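Local coordinates for protein transketolase (Campylobacter jejuni, PDB 3L84) that is a transketolase, a member of the family of thiamine diphosphate-binding enzymes, built from three successive alpha/beta domains, at residues A[37-40]-A[41-44]; A[331-335]-A[336-340]. All coordinates share one frame; numbering follows the deposited sequence.

Contact 1: residues A[37-40]-A[41-44]; sequences DILS and VLSY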
loop_
_atom_site.group_PDB
_atom_site.type_symbol
_atom_site.label_atom_id
_atom_site.label_comp_id
_atom_site.label_asym_id
_atom_site.label_seq_id
_atom_site.Cartn_x
_atom_site.Cartn_y
_atom_site.Cartn_z
ATOM N N ASP A 37 9.561 -32.608 -2.005
ATOM C CA ASP A 37 10.788 -33.230 -1.536
ATOM C C ASP A 37 11.410 -32.418 -0.391
ATOM O O ASP A 37 11.861 -32.980 0.617
ATOM C CB ASP A 37 11.784 -33.403 -2.690
ATOM C CG ASP A 37 11.225 -34.256 -3.817
ATOM O OD1 ASP A 37 10.594 -35.304 -3.543
ATOM O OD2 ASP A 37 11.354 -33.852 -4.984
ATOM N N ILE A 38 11.434 -31.095 -0.538
ATOM C CA ILE A 38 11.911 -30.219 0.509
ATOM C C ILE A 38 11.124 -30.415 1.797
ATOM O O ILE A 38 11.704 -30.526 2.866
ATOM C CB ILE A 38 11.866 -28.748 0.045
ATOM C CG1 ILE A 38 12.903 -28.503 -1.069
ATOM C CG2 ILE A 38 12.052 -27.781 1.250
ATOM C CD1 ILE A 38 12.684 -27.208 -1.886
ATOM N N LEU A 39 9.784 -30.400 1.715
ATOM C CA LEU A 39 8.978 -30.562 2.939
ATOM C C LEU A 39 9.171 -31.917 3.593
ATOM O O LEU A 39 9.195 -32.013 4.809
ATOM C CB LEU A 39 7.505 -30.236 2.652
ATOM C CG LEU A 39 6.639 -30.150 3.915
ATOM C CD1 LEU A 39 7.113 -29.135 4.936
ATOM C CD2 LEU A 39 5.190 -29.845 3.498
ATOM N N SER A 40 9.325 -32.961 2.792
ATOM C CA SER A 40 9.591 -34.267 3.355
ATOM C C SER A 40 10.847 -34.291 4.198
ATOM O O SER A 40 10.853 -34.815 5.303
ATOM C CB SER A 40 9.669 -35.273 2.234
ATOM O OG SER A 40 8.390 -35.366 1.658
ATOM N N VAL A 41 11.930 -33.704 3.688
ATOM C CA VAL A 41 13.142 -33.619 4.485
ATOM C C VAL A 41 12.993 -32.690 5.690
ATOM O O VAL A 41 13.402 -32.989 6.793
ATOM C CB VAL A 41 14.326 -33.167 3.631
ATOM C CG1 VAL A 41 15.575 -33.087 4.466
ATOM C CG2 VAL A 41 14.547 -34.147 2.466
ATOM N N LEU A 42 12.361 -31.541 5.466
ATOM C CA LEU A 42 12.140 -30.584 6.544
ATOM C C LEU A 42 11.358 -31.204 7.693
ATOM O O LEU A 42 11.583 -30.838 8.845
ATOM C CB LEU A 42 11.419 -29.327 6.004
ATOM C CG LEU A 42 11.225 -28.195 6.995
ATOM C CD1 LEU A 42 12.518 -27.669 7.602
ATOM C CD2 LEU A 42 10.493 -27.047 6.301
ATOM N N SER A 43 10.450 -32.137 7.419
ATOM C CA SER A 43 9.691 -32.790 8.487
ATOM C C SER A 43 10.581 -33.467 9.546
ATOM O O SER A 43 10.158 -33.626 10.695
ATOM C CB SER A 43 8.686 -33.807 7.936
ATOM O OG SER A 43 9.317 -34.991 7.476
ATOM N N TYR A 44 11.797 -33.863 9.178
ATOM C CA TYR A 44 12.742 -34.486 10.115
ATOM C C TYR A 44 13.463 -33.472 10.969
ATOM O O TYR A 44 14.075 -33.841 11.961
ATOM C CB TYR A 44 13.772 -35.325 9.341
ATOM C CG TYR A 44 13.194 -36.581 8.752
ATOM C CD1 TYR A 44 13.306 -37.796 9.431
ATOM C CD2 TYR A 44 12.485 -36.554 7.556
ATOM C CE1 TYR A 44 12.758 -38.937 8.922
ATOM C CE2 TYR A 44 11.925 -37.715 7.036
ATOM C CZ TYR A 44 12.072 -38.909 7.723
ATOM O OH TYR A 44 11.534 -40.066 7.223
#
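Ser43 holds OG between its own backbone N and carbonyl carbon (chi1 74°), which swings the hydroxyl back toward the preceding turn, where it donates to the carbonyl O of Ser40 at an OG to O distance of 2.7 Å. The donor lies 26° off the carbonyl plane. The same oxygen meets the ring edge of Tyr44 near its plane, with Ser40 O 3.3 Å from Tyr44 CD2; the hydroxyl of Tyr44 is hydrogen-bonded to Gln9 and Arg289. Two backbone bonds precede it: Val41 N hydrogen-bonds Asp37 O at 3.2 Å, and Leu42 N hydrogen-bonds Ile38 O at 2.9 Å. The next bond, from Ser43 N to Leu39 O, is as short as the latter at 2.9 Å but more bent, its N-H...O angle being 145°. Leu39 and Leu42 meet through single methyls, CD1 of Leu39 lying 4.2 Å from CD2 of Leu42. Leu39 rests on Leu71 and Phe75 of helix 69-79, while Val41 packs on helix 217-228. Asp37 forms a salt bridge with Arg14 and a hydrogen bond with His215, and Ser43 OG is also hydrogen-bonded to a bound glycerol, probably from the crystallisation liquor. A serine hydroxyl bonded to the carbonyl three residues back thus marks the last turn of helix 30-42 and the residues that follow, a buried part of the thiamine diphosphate binding domain.

Contact 2: residues A[331-335]-A[336-340]; sequences PDFKG and KDLAT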
loop_
_atom_site.group_PDB
_atom_site.type_symbol
_atom_site.label_atom_id
_atom_site.label_comp_id
_atom_site.label_asym_id
_atom_site.label_seq_id
_atom_site.Cartn_x
_atom_site.Cartn_y
_atom_site.Cartn_z
ATOM N N PRO A 331 -3.198 8.128 32.413
ATOM C CA PRO A 331 -3.151 9.560 32.775
ATOM C C PRO A 331 -4.536 10.171 32.792
ATOM O O PRO A 331 -5.412 9.764 32.004
ATOM C CB PRO A 331 -2.317 10.199 31.637
ATOM C CG PRO A 331 -1.669 9.009 30.924
ATOM C CD PRO A 331 -2.628 7.888 31.072
ATOM N N ASP A 332 -4.670 11.181 33.637
ATOM C CA ASP A 332 -5.888 11.950 33.787
ATOM C C ASP A 332 -5.719 13.221 32.971
ATOM O O ASP A 332 -5.055 14.155 33.369
ATOM C CB ASP A 332 -6.155 12.270 35.238
ATOM C CG ASP A 332 -7.424 13.054 35.441
ATOM O OD1 ASP A 332 -8.129 13.358 34.454
ATOM O OD2 ASP A 332 -7.745 13.405 36.610
ATOM N N PHE A 333 -6.358 13.245 31.815
ATOM C CA PHE A 333 -6.271 14.369 30.897
ATOM C C PHE A 333 -7.459 15.305 30.973
ATOM O O PHE A 333 -7.601 16.208 30.118
ATOM C CB PHE A 333 -6.126 13.873 29.453
ATOM C CG PHE A 333 -4.873 13.101 29.195
ATOM C CD1 PHE A 333 -3.641 13.705 29.234
ATOM C CD2 PHE A 333 -4.949 11.788 28.783
ATOM C CE1 PHE A 333 -2.495 12.978 28.921
ATOM C CE2 PHE A 333 -3.819 11.082 28.474
ATOM C CZ PHE A 333 -2.605 11.693 28.515
ATOM N N LYS A 334 -8.331 15.100 31.934
ATOM C CA LYS A 334 -9.488 15.966 32.084
ATOM C C LYS A 334 -9.121 17.448 32.113
ATOM O O LYS A 334 -8.322 17.864 32.885
ATOM C CB LYS A 334 -10.347 15.563 33.282
ATOM C CG LYS A 334 -11.631 16.294 33.331
ATOM C CD LYS A 334 -12.521 15.841 34.459
ATOM C CE LYS A 334 -13.872 16.545 34.416
ATOM N NZ LYS A 334 -14.567 16.287 35.691
ATOM N N GLY A 335 -9.708 18.211 31.200
ATOM C CA GLY A 335 -9.520 19.646 31.165
ATOM C C GLY A 335 -8.221 20.126 30.539
ATOM O O GLY A 335 -7.957 21.338 30.511
ATOM N N LYS A 336 -7.400 19.200 30.039
ATOM C CA LYS A 336 -6.082 19.552 29.525
ATOM C C LYS A 336 -6.149 19.612 28.013
ATOM O O LYS A 336 -6.440 18.610 27.349
ATOM C CB LYS A 336 -5.027 18.535 29.990
ATOM C CG LYS A 336 -4.807 18.516 31.469
ATOM C CD LYS A 336 -3.601 17.626 31.908
ATOM C CE LYS A 336 -2.852 18.199 33.123
ATOM N NZ LYS A 336 -3.593 18.073 34.434
ATOM N N ASP A 337 -5.907 20.783 27.451
ATOM C CA ASP A 337 -5.796 20.962 26.005
ATOM C C ASP A 337 -4.479 20.324 25.526
ATOM O O ASP A 337 -3.421 20.563 26.083
ATOM C CB ASP A 337 -5.794 22.433 25.627
ATOM C CG ASP A 337 -7.101 23.150 25.933
ATOM O OD1 ASP A 337 -8.138 22.548 26.321
ATOM O OD2 ASP A 337 -7.051 24.413 25.875
ATOM N N LEU A 338 -4.547 19.495 24.487
ATOM C CA LEU A 338 -3.363 18.785 23.994
ATOM C C LEU A 338 -3.622 18.297 22.571
ATOM O O LEU A 338 -4.762 18.149 22.137
ATOM C CB LEU A 338 -3.020 17.578 24.880
ATOM C CG LEU A 338 -4.178 16.691 25.330
ATOM C CD1 LEU A 338 -4.603 15.746 24.197
ATOM C CD2 LEU A 338 -3.809 15.933 26.623
ATOM N N ALA A 339 -2.545 18.083 21.837
ATOM C CA ALA A 339 -2.642 17.325 20.616
ATOM C C ALA A 339 -2.823 15.852 20.986
ATOM O O ALA A 339 -2.140 15.347 21.890
ATOM C CB ALA A 339 -1.350 17.480 19.829
ATOM N N THR A 340 -3.679 15.116 20.268
ATOM C CA THR A 340 -3.895 13.721 20.664
ATOM C C THR A 340 -2.682 12.849 20.317
ATOM O O THR A 340 -2.540 11.792 20.904
ATOM C CB THR A 340 -5.205 13.186 20.138
ATOM O OG1 THR A 340 -5.295 13.398 18.734
ATOM C CG2 THR A 340 -6.396 13.819 20.897
HETATM O O HOH W 1 -6.384 16.625 34.427
HETATM O O HOH W 2 -7.683 16.174 27.145
HETATM O O HOH W 3 -5.410 23.154 29.116
#
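A local turn contact at the surface joins 331-335 to 336-340, in the loop that follows helix 314-321 and leads into helix 340-354. Lys336 N donates to Phe333 O at 3.0 Å, with an N-H...O angle of 160°. This bond closes a type II beta turn from Phe333 to Lys336, with Gly335 at its third position in the positive-phi conformation (79°) that suits glycine. An Asx turn overlaps its start: Lys334 N donates to Asp332 OD1 at 3.1 Å, meeting the carboxylate on its anti side and well out of its plane. The Lys336 side chain folds back over the turn, bent at its last two torsions, and its NZ donates to a water 3.1 Å away. That water in turn donates to the carbonyl oxygens of Asp332 and Lys334, so the ammonium is tied to the turn backbone through solvent. A second water bridges Phe333 O and Lys336 O. Beyond the turn along the chain, Leu338 crosses Phe333 at about a right angle and brings its CD2 methyl within 3.4 Å of Phe333 CD1. Pro331 CB lies over one face of the same ring, near its rim, and Ser343 and Glu346 of helix 340-354 touch Phe333 as well. Lys334 and Asp337 form salt bridges with Glu507 and Lys503, respectively, and Asp337 OD1 also accepts from the backbone N of Ala504.

From the N terminus, the chain first runs through helix 3-24 and then reaches contact 1 at the end of helix 30-42, where short-range bonds span a single helical turn and the surrounding helices 3-24, 69-79 and 217-228 belong to the same first domain. Almost three hundred residues later it reaches contact 2, a tight turn in the loop before helix 340-354, whose side chains Lys334 and Asp337 also bind outside the two segments, to the chain around residues 503-507. The two are in series and neither nest nor cross. Their centres lie about 57 Å apart, on opposite sides of the chain's centre: contact 1 is buried, contact 2 lies at the surface.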